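Local coordinates for exopolysaccharide biosynthesis protein (Pantoea stewartii subsp. stewartii DC283, PDB 6TGF) that modifies biofilm glycan, probably by hydrolysis, and folds as a trimeric, bacteriophage tailspike-like parallel beta-helix, at residues T511-S515 / Y516-I520; L473-H477 / S478-T482. All blocks are in the same frame, centred on the assembly; numbering follows the deposited sequence.

Contact 1. Residues T511-S515 / Y516-I520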
loop_
_atom_site.group_PDB
_atom_site.type_symbol
_atom_site.label_atom_id
_atom_site.label_comp_id
_atom_site.label_asym_id
_atom_site.label_seq_id
_atom_site.Cartn_x
_atom_site.Cartn_y
_atom_site.Cartn_z
ATOM N N THR B 511 -7.761 20.384 -4.979
ATOM C CA THR B 511 -6.939 20.811 -3.817
ATOM C C THR B 511 -5.531 20.229 -3.981
ATOM O O THR B 511 -5.412 19.005 -4.176
ATOM C CB THR B 511 -7.597 20.413 -2.489
ATOM O OG1 THR B 511 -8.813 21.151 -2.385
ATOM C CG2 THR B 511 -6.728 20.695 -1.283
ATOM N N ARG B 512 -4.516 21.091 -3.927
ATOM C CA ARG B 512 -3.085 20.712 -4.030
ATOM C C ARG B 512 -2.410 21.047 -2.697
ATOM O O ARG B 512 -2.260 22.247 -2.393
ATOM C CB ARG B 512 -2.428 21.433 -5.211
ATOM C CG ARG B 512 -3.009 21.057 -6.567
ATOM C CD ARG B 512 -2.343 21.807 -7.706
ATOM N NE ARG B 512 -2.630 23.236 -7.674
ATOM C CZ ARG B 512 -1.982 24.166 -8.378
ATOM N NH1 ARG B 512 -0.988 23.830 -9.187
ATOM N NH2 ARG B 512 -2.331 25.438 -8.264
ATOM N N VAL B 513 -2.061 20.017 -1.922
ATOM C CA VAL B 513 -1.321 20.142 -0.633
ATOM C C VAL B 513 0.155 19.854 -0.918
ATOM O O VAL B 513 0.482 18.689 -1.208
ATOM C CB VAL B 513 -1.896 19.202 0.443
ATOM C CG1 VAL B 513 -1.125 19.295 1.750
ATOM C CG2 VAL B 513 -3.375 19.464 0.681
ATOM N N GLU B 514 0.997 20.889 -0.858
ATOM C CA GLU B 514 2.470 20.792 -1.046
ATOM C C GLU B 514 3.168 21.230 0.244
ATOM O O GLU B 514 2.531 21.910 1.069
ATOM C CB GLU B 514 2.919 21.648 -2.232
ATOM C CG GLU B 514 2.447 21.116 -3.573
ATOM C CD GLU B 514 3.132 19.842 -4.040
ATOM O OE1 GLU B 514 4.181 19.485 -3.461
ATOM O OE2 GLU B 514 2.615 19.208 -4.983
ATOM N N SER B 515 4.434 20.837 0.397
ATOM C CA SER B 515 5.331 21.221 1.518
ATOM C C SER B 515 5.466 22.748 1.579
ATOM O O SER B 515 5.517 23.292 2.700
ATOM C CB SER B 515 6.672 20.550 1.362
ATOM O OG SER B 515 7.250 20.857 0.100
ATOM N N TYR B 516 5.497 23.406 0.415
ATOM C CA TYR B 516 5.795 24.854 0.250
ATOM C C TYR B 516 4.511 25.696 0.268
ATOM O O TYR B 516 4.626 26.934 0.336
ATOM C CB TYR B 516 6.586 25.104 -1.039
ATOM C CG TYR B 516 6.025 24.458 -2.282
ATOM C CD1 TYR B 516 4.893 24.959 -2.908
ATOM C CD2 TYR B 516 6.637 23.349 -2.844
ATOM C CE1 TYR B 516 4.382 24.372 -4.055
ATOM C CE2 TYR B 516 6.138 22.749 -3.989
ATOM C CZ TYR B 516 5.007 23.264 -4.598
ATOM O OH TYR B 516 4.515 22.673 -5.726
ATOM N N GLY B 517 3.333 25.069 0.194
ATOM C CA GLY B 517 2.045 25.784 0.277
ATOM C C GLY B 517 0.847 24.907 -0.041
ATOM O O GLY B 517 1.040 23.754 -0.475
ATOM N N VAL B 518 -0.356 25.452 0.165
ATOM C CA VAL B 518 -1.666 24.786 -0.104
ATOM C C VAL B 518 -2.443 25.655 -1.098
ATOM O O VAL B 518 -2.454 26.887 -0.921
ATOM C CB VAL B 518 -2.455 24.565 1.202
ATOM C CG1 VAL B 518 -3.838 23.981 0.948
ATOM C CG2 VAL B 518 -1.682 23.694 2.183
ATOM N N ALA B 519 -3.056 25.029 -2.106
ATOM C CA ALA B 519 -3.904 25.684 -3.130
ATOM C C ALA B 519 -5.266 24.983 -3.177
ATOM O O ALA B 519 -5.307 23.806 -3.584
ATOM C CB ALA B 519 -3.216 25.653 -4.472
ATOM N N ILE B 520 -6.326 25.685 -2.764
ATOM C CA ILE B 520 -7.727 25.171 -2.719
ATOM C C ILE B 520 -8.544 25.889 -3.800
ATOM O O ILE B 520 -8.818 27.087 -3.629
ATOM C CB ILE B 520 -8.344 25.357 -1.317
ATOM C CG1 ILE B 520 -7.404 24.871 -0.210
ATOM C CG2 ILE B 520 -9.705 24.676 -1.240
ATOM C CD1 ILE B 520 -7.842 25.247 1.188
HETATM O O HOH W 1 -5.181 23.607 -6.650
#

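Contact 2. Residues L473-H477 / S478-T482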
loop_
_atom_site.group_PDB
_atom_site.type_symbol
_atom_site.label_atom_id
_atom_site.label_comp_id
_atom_site.label_asym_id
_atom_site.label_seq_id
_atom_site.Cartn_x
_atom_site.Cartn_y
_atom_site.Cartn_z
ATOM N N LEU B 473 0.058 16.462 -18.756
ATOM C CA LEU B 473 -1.012 15.505 -18.373
ATOM C C LEU B 473 -2.341 16.265 -18.445
ATOM O O LEU B 473 -2.490 17.254 -17.698
ATOM C CB LEU B 473 -0.738 14.962 -16.965
ATOM C CG LEU B 473 -1.837 14.088 -16.358
ATOM C CD1 LEU B 473 -2.051 12.824 -17.176
ATOM C CD2 LEU B 473 -1.513 13.737 -14.914
ATOM N N ILE B 474 -3.242 15.852 -19.339
ATOM C CA ILE B 474 -4.566 16.512 -19.547
ATOM C C ILE B 474 -5.495 16.088 -18.404
ATOM O O ILE B 474 -5.820 14.889 -18.322
ATOM C CB ILE B 474 -5.151 16.172 -20.933
ATOM C CG1 ILE B 474 -4.198 16.543 -22.076
ATOM C CG2 ILE B 474 -6.520 16.814 -21.112
ATOM C CD1 ILE B 474 -3.913 18.025 -22.204
ATOM N N ALA B 475 -5.889 17.039 -17.553
ATOM C CA ALA B 475 -6.766 16.828 -16.376
ATOM C C ALA B 475 -7.894 17.868 -16.375
ATOM O O ALA B 475 -8.195 18.414 -15.295
ATOM C CB ALA B 475 -5.940 16.894 -15.114
ATOM N N TRP B 476 -8.503 18.114 -17.543
ATOM C CA TRP B 476 -9.586 19.118 -17.736
ATOM C C TRP B 476 -10.807 18.722 -16.897
ATOM O O TRP B 476 -11.234 17.557 -17.000
ATOM C CB TRP B 476 -9.961 19.259 -19.217
ATOM C CG TRP B 476 -8.854 19.725 -20.112
ATOM C CD1 TRP B 476 -7.769 20.477 -19.768
ATOM C CD2 TRP B 476 -8.745 19.492 -21.528
ATOM N NE1 TRP B 476 -6.984 20.710 -20.865
ATOM C CE2 TRP B 476 -7.558 20.122 -21.960
ATOM C CE3 TRP B 476 -9.526 18.810 -22.468
ATOM C CZ2 TRP B 476 -7.138 20.087 -23.290
ATOM C CZ3 TRP B 476 -9.110 18.776 -23.783
ATOM C CH2 TRP B 476 -7.931 19.406 -24.185
ATOM N N HIS B 477 -11.326 19.655 -16.090
ATOM C CA HIS B 477 -12.516 19.478 -15.210
ATOM C C HIS B 477 -12.288 18.338 -14.208
ATOM O O HIS B 477 -13.286 17.850 -13.646
ATOM C CB HIS B 477 -13.780 19.211 -16.046
ATOM C CG HIS B 477 -14.094 20.273 -17.044
ATOM N ND1 HIS B 477 -14.556 21.523 -16.676
ATOM C CD2 HIS B 477 -14.032 20.274 -18.393
ATOM C CE1 HIS B 477 -14.753 22.250 -17.757
ATOM N NE2 HIS B 477 -14.441 21.507 -18.824
ATOM N N SER B 478 -11.034 17.928 -13.985
ATOM C CA SER B 478 -10.680 16.751 -13.150
ATOM C C SER B 478 -10.569 17.176 -11.681
ATOM O O SER B 478 -9.876 18.173 -11.403
ATOM C CB SER B 478 -9.418 16.090 -13.634
ATOM O OG SER B 478 -9.349 14.749 -13.173
ATOM N N ARG B 479 -11.230 16.440 -10.786
ATOM C CA ARG B 479 -11.288 16.728 -9.327
ATOM C C ARG B 479 -10.063 16.098 -8.652
ATOM O O ARG B 479 -10.154 14.925 -8.231
ATOM C CB ARG B 479 -12.604 16.202 -8.742
ATOM C CG ARG B 479 -13.854 16.751 -9.416
ATOM C CD ARG B 479 -15.113 16.052 -8.939
ATOM N NE ARG B 479 -15.274 14.719 -9.501
ATOM C CZ ARG B 479 -16.155 13.814 -9.077
ATOM N NH1 ARG B 479 -16.965 14.083 -8.066
ATOM N NH2 ARG B 479 -16.219 12.633 -9.667
ATOM N N LEU B 480 -8.960 16.848 -8.562
ATOM C CA LEU B 480 -7.646 16.346 -8.078
ATOM C C LEU B 480 -7.494 16.631 -6.579
ATOM O O LEU B 480 -7.985 17.678 -6.119
ATOM C CB LEU B 480 -6.521 17.004 -8.882
ATOM C CG LEU B 480 -6.641 16.900 -10.402
ATOM C CD1 LEU B 480 -5.368 17.395 -11.074
ATOM C CD2 LEU B 480 -6.952 15.475 -10.842
ATOM N N ASN B 481 -6.836 15.713 -5.865
ATOM C CA ASN B 481 -6.503 15.808 -4.418
ATOM C C ASN B 481 -5.064 15.299 -4.246
ATOM O O ASN B 481 -4.885 14.076 -4.074
ATOM C CB ASN B 481 -7.531 15.042 -3.578
ATOM C CG ASN B 481 -7.521 15.420 -2.112
ATOM O OD1 ASN B 481 -6.529 15.935 -1.600
ATOM N ND2 ASN B 481 -8.625 15.165 -1.428
ATOM N N THR B 482 -4.074 16.196 -4.324
ATOM C CA THR B 482 -2.664 15.844 -4.647
ATOM C C THR B 482 -1.717 16.204 -3.497
ATOM O O THR B 482 -2.007 17.167 -2.760
ATOM C CB THR B 482 -2.217 16.515 -5.954
ATOM O OG1 THR B 482 -1.877 17.875 -5.686
ATOM C CG2 THR B 482 -3.274 16.463 -7.036
#

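Contact 1. Residues T511-S515 / Y516-I520
At the tip of this hairpin, chi1 of Tyr516 (49°), which puts CG between the backbone N and the carbonyl carbon, lays the ring over Glu514 CB, and a bend at chi2 of Glu514 (-71°) turns the carboxylate alongside the ring. The two side chains then run alongside each other in the same direction. Glu514 CB stands over one face of the ring, 3.6 Å from the Tyr516 centroid and close to the ring normal, a CH-pi contact. Farther out, Glu514 CG packs 3.4 Å from Tyr516 OH. The carboxylate lies almost parallel to the ring, the planes differing by 7°, but no hydrogen bond joins it to Tyr516 OH; its OE2 is instead held by the backbone N of Thr485.

The antiparallel ladder behind the tip is established by backbone bonds. Arg512 and Ala519 form a hydrogen-bonded pair, with Arg512 N to Ala519 O at 2.8 Å and the return bond from Ala519 N to Arg512 O at 2.9 Å. Closer to the turn, Glu514 N reaches Gly517 O at 2.9 Å, whereas the bond from Gly517 N back to Glu514 O is weak. On the face carrying Arg512, a water accepts from Arg512 NE at 2.8 Å and donates to Ala519 O, thereby tying the side chain to the opposite strand. Arg512 NH2 passes 3.9 Å from Ala519 CB.

Phe652 meets the Tyr516 ring edge-to-face and also touches Arg512, Glu514 and Ala519. Strand 511-514 pairs in parallel with strand 479-488, whereas strand 517-520 continues the sheet as a parallel ladder into a strand of the second subunit, making the hairpin a junction between beta-helix and trimer interface.

Contact 2. Residues L473-H477 / S478-T482
Ala475 O takes two donors, Ser478 N across this turn and Asn495 ND2 from farther along the chain. The bond from Ser478 N closes a type II beta turn spanning Ala475 to Ser478, a corner between two strands of the parallel beta-helix. At 3.2 Å, with an N-H...O angle of 147°, it is a rather long and bent bond. Its donor stands well above the carbonyl plane, 52° out of it, and thus approaches away from the usual lone-pair directions. The side chain of Asn495 also donates to Ser478 O, so one amide nitrogen bridges the carbonyls at both ends of the turn.

His477, with positive phi and psi, takes the third position of the turn, and its imidazole leaves the corner. In Ser478, OG is anti to the backbone N (chi1 -159°) and bonds to Ile454 O, earlier in the chain.

Strand 473-474 enters the corner and strand 479-488 leaves it. Trp476 lies across Ile474, whose CG2 sits 3.5 Å above the centre of the indole plane, so the residue before the turn and the residue at its second position pack on each other while the indole stays clear of the outgoing strand. Across the bend, Ala475 CB packs 3.9 Å from Ser478 CB. The apolar contact reaches one step farther into the outgoing strand, where Leu480 CD1 approaches Ala475 CB to 4.1 Å.

Contact 2 comes first along the chain, and its outgoing strand is the parallel neighbour of the strand that opens contact 1; their centres lie about 14 Å apart. Two probable backbone hydrogen bonds join them: Thr511 N to Leu480 O at 2.9 Å and Val513 N to Thr482 O at 3.0 Å. Beside this ladder, Arg512 CG packs 3.5 Å from Thr482 OG1. The trimer connects them again, for Asn481 ND2 donates to Val513 O of the third subunit. 1,2-Ethanediol is bound about 4 Å from the side chain of Tyr516 in contact 1 and likewise about 4 Å from that of Arg479 in contact 2, probably from the crystallisation liquor.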